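Local coordinates for uncharacterized protein (Archaeoglobus fulgidus, PDB 3LOT) that is a zinc-binding TIM-barrel protein of the beta-keto acid cleavage family and probably acts as a 3-keto-5-aminohexanoate cleavage enzyme, at residues P109-F114 with E302-K307; F114-M119 with Y182-M187; L160-K165 with E190-P195; K170-C175 with R198-H203. All coordinates share one frame; numbering follows the deposited sequence. Where two conformers were deposited one is given.

Following the chain from the N terminus, 109-114 is met first; it runs into 114-119, so contacts 1 and 2 share F114 on strand 111-115. Contact 1 closes the longest loop, bringing 302-307, the end of the C-terminal helix and the residues just after it, back to the start of that strand, and contacts 2, 3 and 4 are all nested inside it. Contact 2 joins the end of the strand to helix 178-189. Contact 3 ties helix 154-166 to the loop following helix 178-189, and contact 4 pairs strands 170-175 and 198-203. The loops of contacts 2, 3 and 4 cross one another, interlocking neighbouring beta-alpha units of the barrel.

Contact 1: P109-F114 with E302-K307; sequences PEIATF and EILGLK
I111 reaches L304 and L306 with two different branches. Its CG1 lies anti to the backbone N (chi1 -178°), which carries CD1 to within 4.0 Å of L304 CD1, the side chains meeting at about a right angle. The other branch, CG2, faces L306 CD1 at 4.2 Å. Branched aliphatic side chains suit I111 and L304, both buried with no polar group to satisfy. L306 also touches E110: its CD2 sits 3.6 Å from E110 O, and its CB is equally close to the carboxylate atom OE2. That carboxylate is held by a salt bridge to R301 and by G308 N. A water bridges the backbones from E110 O, 2.7 Å away, to K307 N. K307 CG stands between its backbone N and carbonyl carbon (chi1 72°), and the extended chain beyond takes CE and NZ to 3.7 Å from P109 O; NZ is bonded to the carbonyl oxygens of K108 and D168, a reach that suits lysine. An alanine in place of K307 would probably leave those carbonyls without their charged donor and open a gap beside P109. In this TIM barrel the end of helix 297-304 and the residues after it pack at the N-terminal start of barrel strand 111-115.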
loop_
_atom_site.group_PDB
_atom_site.type_symbol
_atom_site.label_atom_id
_atom_site.label_comp_id
_atom_site.label_asym_id
_atom_site.label_seq_id
_atom_site.Cartn_x
_atom_site.Cartn_y
_atom_site.Cartn_z
ATOM N N PRO D 109 -31.920 -4.804 20.903
ATOM C CA PRO D 109 -31.970 -4.033 19.689
ATOM C C PRO D 109 -31.577 -4.872 18.479
ATOM O O PRO D 109 -30.995 -5.956 18.618
ATOM C CB PRO D 109 -30.905 -2.926 19.914
ATOM C CG PRO D 109 -29.923 -3.551 20.870
ATOM C CD PRO D 109 -30.742 -4.485 21.733
ATOM N N GLU D 110 -31.892 -4.351 17.303
ATOM C CA GLU D 110 -31.544 -4.999 16.048
ATOM C C GLU D 110 -30.041 -5.045 15.816
ATOM O O GLU D 110 -29.541 -5.987 15.209
ATOM C CB GLU D 110 -32.189 -4.279 14.862
ATOM C CG GLU D 110 -33.749 -4.315 14.798
ATOM C CD GLU D 110 -34.269 -3.767 13.485
ATOM O OE1 GLU D 110 -34.451 -2.530 13.387
ATOM O OE2 GLU D 110 -34.475 -4.546 12.531
ATOM N N ILE D 111 -29.345 -3.993 16.223
ATOM C CA ILE D 111 -27.907 -3.884 16.008
ATOM C C ILE D 111 -27.367 -3.024 17.167
ATOM O O ILE D 111 -28.081 -2.147 17.709
ATOM C CB ILE D 111 -27.633 -3.305 14.579
ATOM C CG1 ILE D 111 -26.132 -3.205 14.268
ATOM C CG2 ILE D 111 -28.346 -1.913 14.369
ATOM C CD1 ILE D 111 -25.852 -3.178 12.815
ATOM N N ALA D 112 -26.157 -3.319 17.605
ATOM C CA ALA D 112 -25.502 -2.535 18.644
ATOM C C ALA D 112 -23.987 -2.566 18.458
ATOM O O ALA D 112 -23.462 -3.462 17.792
ATOM C CB ALA D 112 -25.865 -2.998 20.004
ATOM N N THR D 113 -23.287 -1.578 19.004
ATOM C CA THR D 113 -21.871 -1.501 18.698
ATOM C C THR D 113 -21.118 -2.488 19.594
ATOM O O THR D 113 -21.581 -2.820 20.678
ATOM C CB THR D 113 -21.305 -0.056 18.741
ATOM O OG1 THR D 113 -21.409 0.517 20.036
ATOM C CG2 THR D 113 -22.063 0.800 17.782
ATOM N N PHE D 114 -19.963 -2.930 19.097
ATOM C CA PHE D 114 -19.184 -4.046 19.615
ATOM C C PHE D 114 -17.730 -3.666 19.322
ATOM O O PHE D 114 -17.231 -3.989 18.258
ATOM C CB PHE D 114 -19.573 -5.312 18.819
ATOM C CG PHE D 114 -19.189 -6.614 19.458
ATOM C CD1 PHE D 114 -17.874 -6.962 19.599
ATOM C CD2 PHE D 114 -20.167 -7.497 19.857
ATOM C CE1 PHE D 114 -17.524 -8.188 20.135
ATOM C CE2 PHE D 114 -19.858 -8.740 20.387
ATOM C CZ PHE D 114 -18.522 -9.115 20.533
ATOM N N GLU D 302 -32.365 -5.369 5.247
ATOM C CA GLU D 302 -32.150 -6.471 4.294
ATOM C C GLU D 302 -30.660 -6.588 4.008
ATOM O O GLU D 302 -30.133 -7.698 3.881
ATOM C CB GLU D 302 -32.973 -6.251 3.012
ATOM C CG GLU D 302 -32.931 -7.406 1.990
ATOM C CD GLU D 302 -31.657 -7.425 1.128
ATOM O OE1 GLU D 302 -31.045 -6.343 0.936
ATOM O OE2 GLU D 302 -31.244 -8.521 0.662
ATOM N N ILE D 303 -29.976 -5.455 3.905
ATOM C CA ILE D 303 -28.552 -5.467 3.633
ATOM C C ILE D 303 -27.776 -6.104 4.774
ATOM O O ILE D 303 -26.969 -6.981 4.524
ATOM C CB ILE D 303 -27.982 -4.057 3.360
ATOM C CG1 ILE D 303 -28.531 -3.507 2.031
ATOM C CG2 ILE D 303 -26.466 -4.089 3.374
ATOM C CD1 ILE D 303 -28.242 -2.022 1.801
ATOM N N LEU D 304 -28.046 -5.728 6.017
ATOM C CA LEU D 304 -27.313 -6.291 7.177
ATOM C C LEU D 304 -27.962 -7.552 7.803
ATOM O O LEU D 304 -27.405 -8.139 8.732
ATOM C CB LEU D 304 -27.185 -5.226 8.233
ATOM C CG LEU D 304 -26.519 -3.948 7.722
ATOM C CD1 LEU D 304 -26.468 -2.899 8.850
ATOM C CD2 LEU D 304 -25.123 -4.290 7.218
ATOM N N GLY D 305 -29.100 -7.994 7.293
ATOM C CA GLY D 305 -29.805 -9.163 7.859
ATOM C C GLY D 305 -30.368 -8.953 9.257
ATOM O O GLY D 305 -30.176 -9.777 10.134
ATOM N N LEU D 306 -31.054 -7.829 9.465
ATOM C CA LEU D 306 -31.530 -7.441 10.787
ATOM C C LEU D 306 -32.904 -8.012 11.057
ATOM O O LEU D 306 -33.624 -8.341 10.124
ATOM C CB LEU D 306 -31.548 -5.923 10.930
ATOM C CG LEU D 306 -30.195 -5.239 10.740
ATOM C CD1 LEU D 306 -30.304 -3.740 11.097
ATOM C CD2 LEU D 306 -29.216 -6.020 11.618
ATOM N N LYS D 307 -33.285 -8.099 12.323
ATOM C CA LYS D 307 -34.479 -8.896 12.690
ATOM C C LYS D 307 -35.828 -8.234 12.435
ATOM O O LYS D 307 -36.872 -8.938 12.269
ATOM C CB LYS D 307 -34.378 -9.390 14.121
ATOM C CG LYS D 307 -34.538 -8.352 15.229
ATOM C CD LYS D 307 -34.124 -8.937 16.543
ATOM C CE LYS D 307 -33.986 -7.889 17.625
ATOM N NZ LYS D 307 -33.628 -8.510 18.917
HETATM O O HOH W 1 -31.098 -7.936 14.195
#

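Contact 2: F114-M119 with Y182-M187; sequences FNMGSM and YNTAFM
M116 O receives the side-chain amide of N183, with ND2 2.9 Å away. The bond is nearly straight, 168° at the hydrogen, and the acceptor lies in the amide plane of N183 while the donor lies in the carbonyl plane of M116. Asparagine suits this turn of the helix because its short side chain presents an N-H to a backbone oxygen just past the strand. M116, a selenomethionine, folds over T184: bends at chi2 (-66°) and chi3 (-47°) curl the chain so that CE and CG each come 3.3 Å from T184 OG1. That hydroxyl is bonded to Q180 O within its own helix, so the selenomethionine meets an oxygen already engaged. CE also lies 4.0 Å from M187 CG, one helical turn beyond N183, and equally far from N183 CB. The flexible, unbranched chain can therefore fit its methyl against three residues of the helix. G117 CA stands 3.9 Å from N183 ND2, and a side chain there would point at the amide, which makes glycine apt. Strand 170-175 flanks the contact, with C175 against T184; A185, facing away from it, packs with Y182 on helix 213-226, and N183 and F186 also touch G207 and L206 of the second subunit.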
loop_
_atom_site.group_PDB
_atom_site.type_symbol
_atom_site.label_atom_id
_atom_site.label_comp_id
_atom_site.label_asym_id
_atom_site.label_seq_id
_atom_site.Cartn_x
_atom_site.Cartn_y
_atom_site.Cartn_z
ATOM N N PHE D 114 -19.963 -2.930 19.097
ATOM C CA PHE D 114 -19.184 -4.046 19.615
ATOM C C PHE D 114 -17.730 -3.666 19.322
ATOM O O PHE D 114 -17.231 -3.989 18.258
ATOM C CB PHE D 114 -19.573 -5.312 18.819
ATOM C CG PHE D 114 -19.189 -6.614 19.458
ATOM C CD1 PHE D 114 -17.874 -6.962 19.599
ATOM C CD2 PHE D 114 -20.167 -7.497 19.857
ATOM C CE1 PHE D 114 -17.524 -8.188 20.135
ATOM C CE2 PHE D 114 -19.858 -8.740 20.387
ATOM C CZ PHE D 114 -18.522 -9.115 20.533
ATOM N N ASN D 115 -17.106 -2.956 20.265
ATOM C CA ASN D 115 -15.708 -2.484 20.190
ATOM C C ASN D 115 -14.619 -3.579 20.332
ATOM O O ASN D 115 -14.647 -4.403 21.266
ATOM C CB ASN D 115 -15.548 -1.441 21.234
ATOM C CG ASN D 115 -16.471 -0.277 20.979
ATOM O OD1 ASN D 115 -16.159 0.590 20.141
ATOM N ND2 ASN D 115 -17.637 -0.249 21.679
HETATM N N MSE D 116 -13.691 -3.601 19.388
HETATM C CA MSE D 116 -12.864 -4.813 19.169
HETATM C C MSE D 116 -11.456 -4.815 19.752
HETATM O O MSE D 116 -10.639 -5.653 19.362
HETATM C CB MSE D 116 -12.787 -5.076 17.671
HETATM C CG MSE D 116 -14.045 -5.528 17.095
HETATM SE SE MSE D 116 -14.537 -7.276 17.773
HETATM C CE MSE D 116 -12.902 -8.221 17.595
ATOM N N GLY D 117 -11.167 -3.947 20.709
ATOM C CA GLY D 117 -9.918 -4.089 21.472
ATOM C C GLY D 117 -9.767 -3.090 22.589
ATOM O O GLY D 117 -10.484 -2.096 22.611
ATOM N N SER D 118 -8.844 -3.356 23.517
ATOM C CA SER D 118 -8.527 -2.426 24.580
ATOM C C SER D 118 -7.603 -1.358 23.993
ATOM O O SER D 118 -6.758 -1.651 23.147
ATOM C CB SER D 118 -7.851 -3.123 25.746
ATOM O OG SER D 118 -8.712 -4.045 26.306
HETATM N N MSE D 119 -7.771 -0.101 24.403
HETATM C CA MSE D 119 -6.955 0.965 23.797
HETATM C C MSE D 119 -6.948 2.180 24.699
HETATM O O MSE D 119 -7.861 2.371 25.478
HETATM C CB MSE D 119 -7.538 1.348 22.408
HETATM C CG MSE D 119 -8.914 1.960 22.451
HETATM SE SE MSE D 119 -9.816 2.180 20.747
HETATM C CE MSE D 119 -8.771 3.683 20.058
ATOM N N TYR D 182 -7.314 -7.513 13.048
ATOM C CA TYR D 182 -6.692 -8.778 13.411
ATOM C C TYR D 182 -7.472 -9.447 14.526
ATOM O O TYR D 182 -7.727 -10.652 14.436
ATOM C CB TYR D 182 -5.220 -8.623 13.780
ATOM C CG TYR D 182 -4.265 -8.764 12.580
ATOM C CD1 TYR D 182 -3.838 -10.046 12.126
ATOM C CD2 TYR D 182 -3.845 -7.669 11.891
ATOM C CE1 TYR D 182 -3.003 -10.192 11.039
ATOM C CE2 TYR D 182 -3.024 -7.795 10.794
ATOM C CZ TYR D 182 -2.572 -9.054 10.385
ATOM O OH TYR D 182 -1.709 -9.160 9.315
ATOM N N ASN D 183 -7.822 -8.668 15.566
ATOM C CA ASN D 183 -8.654 -9.208 16.648
ATOM C C ASN D 183 -9.993 -9.748 16.079
ATOM O O ASN D 183 -10.451 -10.849 16.463
ATOM C CB ASN D 183 -8.949 -8.186 17.751
ATOM C CG ASN D 183 -7.700 -7.713 18.531
ATOM O OD1 ASN D 183 -6.580 -8.224 18.349
ATOM N ND2 ASN D 183 -7.902 -6.676 19.395
ATOM N N THR D 184 -10.612 -8.960 15.183
ATOM C CA THR D 184 -11.864 -9.352 14.544
ATOM C C THR D 184 -11.768 -10.685 13.774
ATOM O O THR D 184 -12.639 -11.573 13.937
ATOM C CB THR D 184 -12.399 -8.217 13.678
ATOM O OG1 THR D 184 -12.595 -7.061 14.516
ATOM C CG2 THR D 184 -13.687 -8.637 12.951
ATOM N N ALA D 185 -10.700 -10.833 12.983
ATOM C CA ALA D 185 -10.431 -12.074 12.252
ATOM C C ALA D 185 -10.329 -13.257 13.189
ATOM O O ALA D 185 -10.903 -14.306 12.942
ATOM C CB ALA D 185 -9.162 -11.979 11.437
ATOM N N PHE D 186 -9.613 -13.058 14.288
ATOM C CA PHE D 186 -9.413 -14.121 15.251
ATOM C C PHE D 186 -10.737 -14.583 15.846
ATOM O O PHE D 186 -10.982 -15.778 15.908
ATOM C CB PHE D 186 -8.435 -13.667 16.329
ATOM C CG PHE D 186 -8.331 -14.605 17.503
ATOM C CD1 PHE D 186 -7.518 -15.719 17.454
ATOM C CD2 PHE D 186 -9.016 -14.345 18.665
ATOM C CE1 PHE D 186 -7.395 -16.570 18.560
ATOM C CE2 PHE D 186 -8.893 -15.173 19.760
ATOM C CZ PHE D 186 -8.082 -16.286 19.712
HETATM N N MSE D 187 -11.564 -13.644 16.295
HETATM C CA MSE D 187 -12.858 -13.975 16.908
HETATM C C MSE D 187 -13.819 -14.613 15.913
HETATM O O MSE D 187 -14.606 -15.502 16.271
HETATM C CB MSE D 187 -13.511 -12.717 17.500
HETATM C CG MSE D 187 -12.792 -12.079 18.722
HETATM SE SE MSE D 187 -12.642 -13.302 20.210
HETATM C CE MSE D 187 -14.527 -13.217 20.716
#

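Contact 3: L160-K165 with E190-P195; sequences LSRIFK and EGYLEP
S161 and Y192 make the close-packed centre of the contact. S161 CB lies 3.5 Å from Y192 O, and its OG is 3.6 Å from both CB and CD1 of the tyrosine. With chi1 at 82°, the serine hydroxyl lies between the backbone N and the carbonyl carbon, where it bonds back to E158 O in its own helix while lying against the tyrosine. Serine is small enough for the loop backbone to come this near. Deeper in, toward strand 111-115, L193 CD2 approaches S161 CB at 4.2 Å, and the leucine is buried against F114 and M187. The outer side is looser and wetter. R162 lies alongside Y192, with NH1 at the ring edge, 3.9 Å from CE1; guanidinium and ring planes are 66° apart, so they do not stack. K165, extended beyond CG, stretches across to Y192 O, giving a 3.0 Å bond from NZ that comes from well above the carbonyl plane. A water accepts from the same NZ, and another bonds S161 O and, weakly, Y192 O. Helix 178-189 ends in a Schellman motif at G191, whose positive phi turns the chain into the alpha-to-beta loop of a TIM-barrel unit.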
loop_
_atom_site.group_PDB
_atom_site.type_symbol
_atom_site.label_atom_id
_atom_site.label_comp_id
_atom_site.label_asym_id
_atom_site.label_seq_id
_atom_site.Cartn_x
_atom_site.Cartn_y
_atom_site.Cartn_z
ATOM N N LEU D 160 -19.475 -10.986 25.256
ATOM C CA LEU D 160 -20.265 -10.067 24.436
ATOM C C LEU D 160 -20.826 -10.764 23.190
ATOM O O LEU D 160 -22.002 -10.578 22.869
ATOM C CB LEU D 160 -19.465 -8.825 24.050
ATOM C CG LEU D 160 -20.239 -7.566 23.655
ATOM C CD1 LEU D 160 -20.981 -7.036 24.846
ATOM C CD2 LEU D 160 -19.316 -6.484 23.064
ATOM N N SER D 161 -20.023 -11.601 22.528
ATOM C CA SER D 161 -20.492 -12.313 21.361
ATOM C C SER D 161 -21.693 -13.173 21.750
ATOM O O SER D 161 -22.677 -13.223 21.015
ATOM C CB SER D 161 -19.380 -13.142 20.724
ATOM O OG SER D 161 -19.192 -14.397 21.389
ATOM N N ARG D 162 -21.648 -13.800 22.929
ATOM C CA ARG D 162 -22.750 -14.607 23.388
ATOM C C ARG D 162 -23.996 -13.831 23.747
ATOM O O ARG D 162 -25.097 -14.239 23.398
ATOM C CB ARG D 162 -22.346 -15.424 24.597
ATOM C CG ARG D 162 -21.424 -16.584 24.246
ATOM C CD ARG D 162 -21.223 -17.505 25.479
ATOM N NE ARG D 162 -20.198 -16.965 26.388
ATOM C CZ ARG D 162 -18.873 -17.044 26.187
ATOM N NH1 ARG D 162 -18.378 -17.652 25.099
ATOM N NH2 ARG D 162 -18.031 -16.497 27.079
ATOM N N ILE D 163 -23.813 -12.710 24.429
ATOM C CA ILE D 163 -24.902 -11.817 24.759
ATOM C C ILE D 163 -25.657 -11.342 23.502
ATOM O O ILE D 163 -26.905 -11.317 23.477
ATOM C CB ILE D 163 -24.403 -10.612 25.597
ATOM C CG1 ILE D 163 -24.052 -11.058 27.006
ATOM C CG2 ILE D 163 -25.481 -9.540 25.663
ATOM C CD1 ILE D 163 -23.091 -10.125 27.733
ATOM N N PHE D 164 -24.918 -10.989 22.452
ATOM C CA PHE D 164 -25.560 -10.520 21.212
ATOM C C PHE D 164 -26.362 -11.638 20.581
ATOM O O PHE D 164 -27.507 -11.438 20.177
ATOM C CB PHE D 164 -24.523 -9.967 20.216
ATOM C CG PHE D 164 -24.160 -8.532 20.459
ATOM C CD1 PHE D 164 -23.691 -8.116 21.711
ATOM C CD2 PHE D 164 -24.271 -7.579 19.434
ATOM C CE1 PHE D 164 -23.315 -6.750 21.940
ATOM C CE2 PHE D 164 -23.904 -6.242 19.663
ATOM C CZ PHE D 164 -23.434 -5.840 20.924
ATOM N N LYS D 165 -25.789 -12.832 20.526
ATOM C CA LYS D 165 -26.521 -13.976 19.959
ATOM C C LYS D 165 -27.783 -14.300 20.752
ATOM O O LYS D 165 -28.809 -14.609 20.181
ATOM C CB LYS D 165 -25.604 -15.198 19.925
ATOM C CG LYS D 165 -24.621 -15.192 18.773
ATOM C CD LYS D 165 -23.599 -16.280 18.931
ATOM C CE LYS D 165 -22.580 -16.226 17.800
ATOM N NZ LYS D 165 -21.553 -17.270 17.981
ATOM N N GLU D 190 -12.407 -18.122 15.284
ATOM C CA GLU D 190 -12.630 -18.909 16.487
ATOM C C GLU D 190 -14.101 -19.303 16.678
ATOM O O GLU D 190 -14.436 -20.056 17.572
ATOM C CB GLU D 190 -12.121 -18.125 17.702
ATOM C CG GLU D 190 -10.618 -18.082 17.795
ATOM C CD GLU D 190 -9.980 -19.410 18.101
ATOM O OE1 GLU D 190 -10.412 -20.047 19.088
ATOM O OE2 GLU D 190 -9.022 -19.816 17.384
ATOM N N GLY D 191 -14.965 -18.804 15.803
ATOM C CA GLY D 191 -16.361 -19.143 15.828
ATOM C C GLY D 191 -17.238 -18.230 16.661
ATOM O O GLY D 191 -18.367 -18.559 16.857
ATOM N N TYR D 192 -16.744 -17.098 17.173
ATOM C CA TYR D 192 -17.570 -16.298 18.091
ATOM C C TYR D 192 -18.481 -15.332 17.338
ATOM O O TYR D 192 -19.588 -15.043 17.808
ATOM C CB TYR D 192 -16.729 -15.514 19.078
ATOM C CG TYR D 192 -15.991 -16.373 20.037
ATOM C CD1 TYR D 192 -16.640 -16.953 21.124
ATOM C CD2 TYR D 192 -14.638 -16.587 19.885
ATOM C CE1 TYR D 192 -15.943 -17.753 22.019
ATOM C CE2 TYR D 192 -13.936 -17.387 20.766
ATOM C CZ TYR D 192 -14.593 -17.964 21.814
ATOM O OH TYR D 192 -13.865 -18.717 22.678
ATOM N N LEU D 193 -18.022 -14.869 16.172
ATOM C CA LEU D 193 -18.744 -13.870 15.403
ATOM C C LEU D 193 -19.328 -14.545 14.162
ATOM O O LEU D 193 -18.624 -15.224 13.427
ATOM C CB LEU D 193 -17.779 -12.738 15.037
ATOM C CG LEU D 193 -17.153 -12.000 16.224
ATOM C CD1 LEU D 193 -16.106 -10.942 15.751
ATOM C CD2 LEU D 193 -18.245 -11.331 17.118
ATOM N N GLU D 194 -20.604 -14.338 13.903
ATOM C CA GLU D 194 -21.261 -15.001 12.787
ATOM C C GLU D 194 -21.237 -14.141 11.518
ATOM O O GLU D 194 -21.632 -12.969 11.539
ATOM C CB GLU D 194 -22.718 -15.333 13.160
ATOM C CG GLU D 194 -23.358 -16.350 12.265
ATOM C CD GLU D 194 -22.636 -17.729 12.241
ATOM O OE1 GLU D 194 -21.828 -18.035 13.166
ATOM O OE2 GLU D 194 -22.888 -18.523 11.280
ATOM N N PRO D 195 -20.825 -14.738 10.394
ATOM C CA PRO D 195 -20.757 -13.977 9.166
ATOM C C PRO D 195 -22.138 -13.821 8.569
ATOM O O PRO D 195 -23.005 -14.576 8.910
ATOM C CB PRO D 195 -19.919 -14.870 8.265
ATOM C CG PRO D 195 -20.284 -16.201 8.659
ATOM C CD PRO D 195 -20.426 -16.124 10.171
HETATM O O HOH W 2 -21.791 -12.547 18.366
HETATM O O HOH W 3 -20.559 -17.328 15.257
#

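Contact 4: K170-C175 with R198-H203; sequences KPELEC and RLQFIH
Backbone hydrogen bonds join the two strands in parallel register: L173 N gives to R198 O at 2.8 Å, Q200 N to L173 O, C175 N to Q200 O and I202 N to C175 O. Helix 178-189 connects the two neighbouring strands in a beta-alpha-beta crossover of the TIM barrel, and its T184 packs on the apolar face, where L173 CD1 meets L199 CD2 at 3.6 Å. C175 SG lies 4.5 Å from L199 CD1, and leucine and cysteine suit this apolar layer. The polar side chains face the barrel interior. In one of the two conformers of E174, Q200 NE2 gives a 3.1 Å bond to the syn lone pair of E174 OE1, which lies in the amide plane. Q200 OE1 is bonded to S235 OG. E172, extended from CG anti to the backbone N (chi1 178°), runs alongside R198, with OE2 at the guanidinium edge, 4.1 Å from NE and beyond a salt bridge; R198 is paired with D256. A water lies 2.8 Å from E172 OE2. A leucine in place of E172 would probably leave this water without one of its acceptors and R198 NE without its nearby negative charge. The E172 side chain lies about 5 Å from that of the zinc ligand H50.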
loop_
_atom_site.group_PDB
_atom_site.type_symbol
_atom_site.label_atom_id
_atom_site.label_comp_id
_atom_site.label_asym_id
_atom_site.label_seq_id
_atom_site.Cartn_x
_atom_site.Cartn_y
_atom_site.Cartn_z
ATOM N N LYS D 170 -27.433 -7.898 16.165
ATOM C CA LYS D 170 -26.292 -7.963 15.273
ATOM C C LYS D 170 -25.164 -7.096 15.814
ATOM O O LYS D 170 -25.379 -5.926 16.139
ATOM C CB LYS D 170 -26.592 -7.473 13.870
ATOM C CG LYS D 170 -25.418 -7.781 12.930
ATOM C CD LYS D 170 -25.711 -7.539 11.489
ATOM C CE LYS D 170 -24.502 -7.931 10.567
ATOM N NZ LYS D 170 -24.305 -9.393 10.477
ATOM N N PRO D 171 -23.948 -7.654 15.866
ATOM C CA PRO D 171 -22.796 -6.849 16.209
ATOM C C PRO D 171 -22.342 -5.935 15.077
ATOM O O PRO D 171 -22.180 -6.347 13.925
ATOM C CB PRO D 171 -21.706 -7.906 16.504
ATOM C CG PRO D 171 -22.422 -9.180 16.615
ATOM C CD PRO D 171 -23.604 -9.082 15.784
ATOM N N GLU D 172 -22.116 -4.682 15.422
ATOM C CA GLU D 172 -21.413 -3.776 14.542
ATOM C C GLU D 172 -20.052 -3.597 15.177
ATOM O O GLU D 172 -19.957 -3.020 16.251
ATOM C CB GLU D 172 -22.122 -2.443 14.451
ATOM C CG GLU D 172 -21.376 -1.461 13.561
ATOM C CD GLU D 172 -22.107 -0.174 13.341
ATOM O OE1 GLU D 172 -21.991 0.703 14.201
ATOM O OE2 GLU D 172 -22.716 -0.010 12.276
ATOM N N LEU D 173 -19.008 -4.042 14.474
ATOM C CA LEU D 173 -17.731 -4.341 15.102
ATOM C C LEU D 173 -16.838 -3.153 14.876
ATOM O O LEU D 173 -16.360 -2.957 13.779
ATOM C CB LEU D 173 -17.137 -5.595 14.475
ATOM C CG LEU D 173 -18.001 -6.882 14.601
ATOM C CD1 LEU D 173 -17.486 -7.907 13.626
ATOM C CD2 LEU D 173 -17.946 -7.410 16.034
ATOM N N GLU D 174 -16.604 -2.394 15.929
ATOM C CA GLU D 174 -15.938 -1.113 15.801
ATOM C C GLU D 174 -14.453 -1.409 15.846
ATOM O O GLU D 174 -13.992 -2.104 16.773
ATOM C CB GLU D 174 -16.326 -0.186 16.947
ATOM C CG GLU D 174 -17.820 -0.195 17.309
ATOM C CD GLU D 174 -18.740 0.237 16.181
ATOM O OE1 GLU D 174 -18.283 0.928 15.241
ATOM O OE2 GLU D 174 -19.938 -0.133 16.236
ATOM N N CYS D 175 -13.746 -0.965 14.819
ATOM C CA CYS D 175 -12.314 -1.109 14.741
ATOM C C CYS D 175 -11.598 0.230 14.590
ATOM O O CYS D 175 -11.856 0.964 13.652
ATOM C CB CYS D 175 -11.914 -1.978 13.560
ATOM S SG CYS D 175 -12.603 -3.685 13.664
ATOM N N ARG D 198 -20.315 -7.176 10.177
ATOM C CA ARG D 198 -20.459 -5.750 9.939
ATOM C C ARG D 198 -19.367 -5.029 10.685
ATOM O O ARG D 198 -19.368 -5.029 11.901
ATOM C CB ARG D 198 -21.835 -5.289 10.413
ATOM C CG ARG D 198 -22.111 -3.791 10.222
ATOM C CD ARG D 198 -21.942 -3.335 8.816
ATOM N NE ARG D 198 -22.466 -1.976 8.657
ATOM C CZ ARG D 198 -22.528 -1.309 7.499
ATOM N NH1 ARG D 198 -22.136 -1.871 6.387
ATOM N NH2 ARG D 198 -23.004 -0.062 7.456
ATOM N N LEU D 199 -18.467 -4.370 9.954
ATOM C CA LEU D 199 -17.344 -3.638 10.559
ATOM C C LEU D 199 -17.515 -2.137 10.377
ATOM O O LEU D 199 -17.995 -1.659 9.361
ATOM C CB LEU D 199 -15.967 -4.010 9.918
ATOM C CG LEU D 199 -15.430 -5.437 9.712
ATOM C CD1 LEU D 199 -13.876 -5.508 9.809
ATOM C CD2 LEU D 199 -16.037 -6.420 10.634
ATOM N N GLN D 200 -17.036 -1.379 11.338
ATOM C CA GLN D 200 -16.945 0.031 11.178
ATOM C C GLN D 200 -15.524 0.488 11.496
ATOM O O GLN D 200 -14.953 0.146 12.533
ATOM C CB GLN D 200 -17.953 0.678 12.071
ATOM C CG GLN D 200 -17.986 2.195 12.013
ATOM C CD GLN D 200 -19.398 2.667 12.061
ATOM O OE1 GLN D 200 -19.907 3.200 11.093
ATOM N NE2 GLN D 200 -20.076 2.390 13.173
ATOM N N PHE D 201 -14.950 1.217 10.576
ATOM C CA PHE D 201 -13.586 1.659 10.697
ATOM C C PHE D 201 -13.654 3.081 11.243
ATOM O O PHE D 201 -14.367 3.904 10.661
ATOM C CB PHE D 201 -12.929 1.663 9.333
ATOM C CG PHE D 201 -12.899 0.315 8.636
ATOM C CD1 PHE D 201 -12.726 -0.855 9.328
ATOM C CD2 PHE D 201 -12.949 0.252 7.246
ATOM C CE1 PHE D 201 -12.630 -2.064 8.649
ATOM C CE2 PHE D 201 -12.868 -0.968 6.586
ATOM C CZ PHE D 201 -12.723 -2.115 7.292
ATOM N N ILE D 202 -12.997 3.346 12.377
ATOM C CA ILE D 202 -13.064 4.657 13.051
ATOM C C ILE D 202 -11.686 5.323 13.040
ATOM O O ILE D 202 -10.702 4.799 13.588
ATOM C CB ILE D 202 -13.599 4.548 14.469
ATOM C CG1 ILE D 202 -14.968 3.785 14.450
ATOM C CG2 ILE D 202 -13.770 5.949 15.098
ATOM C CD1 ILE D 202 -15.817 3.906 15.737
ATOM N N HIS D 203 -11.626 6.480 12.412
ATOM C CA HIS D 203 -10.350 7.151 12.126
ATOM C C HIS D 203 -10.259 8.458 12.866
ATOM O O HIS D 203 -11.178 9.278 12.796
ATOM C CB HIS D 203 -10.224 7.361 10.596
ATOM C CG HIS D 203 -9.956 6.083 9.843
ATOM N ND1 HIS D 203 -8.691 5.705 9.433
ATOM C CD2 HIS D 203 -10.786 5.080 9.463
ATOM C CE1 HIS D 203 -8.758 4.539 8.817
ATOM N NE2 HIS D 203 -10.017 4.124 8.840
HETATM O O HOH W 4 -21.260 -8.503 12.635
HETATM O O HOH W 5 -22.736 2.508 10.964
#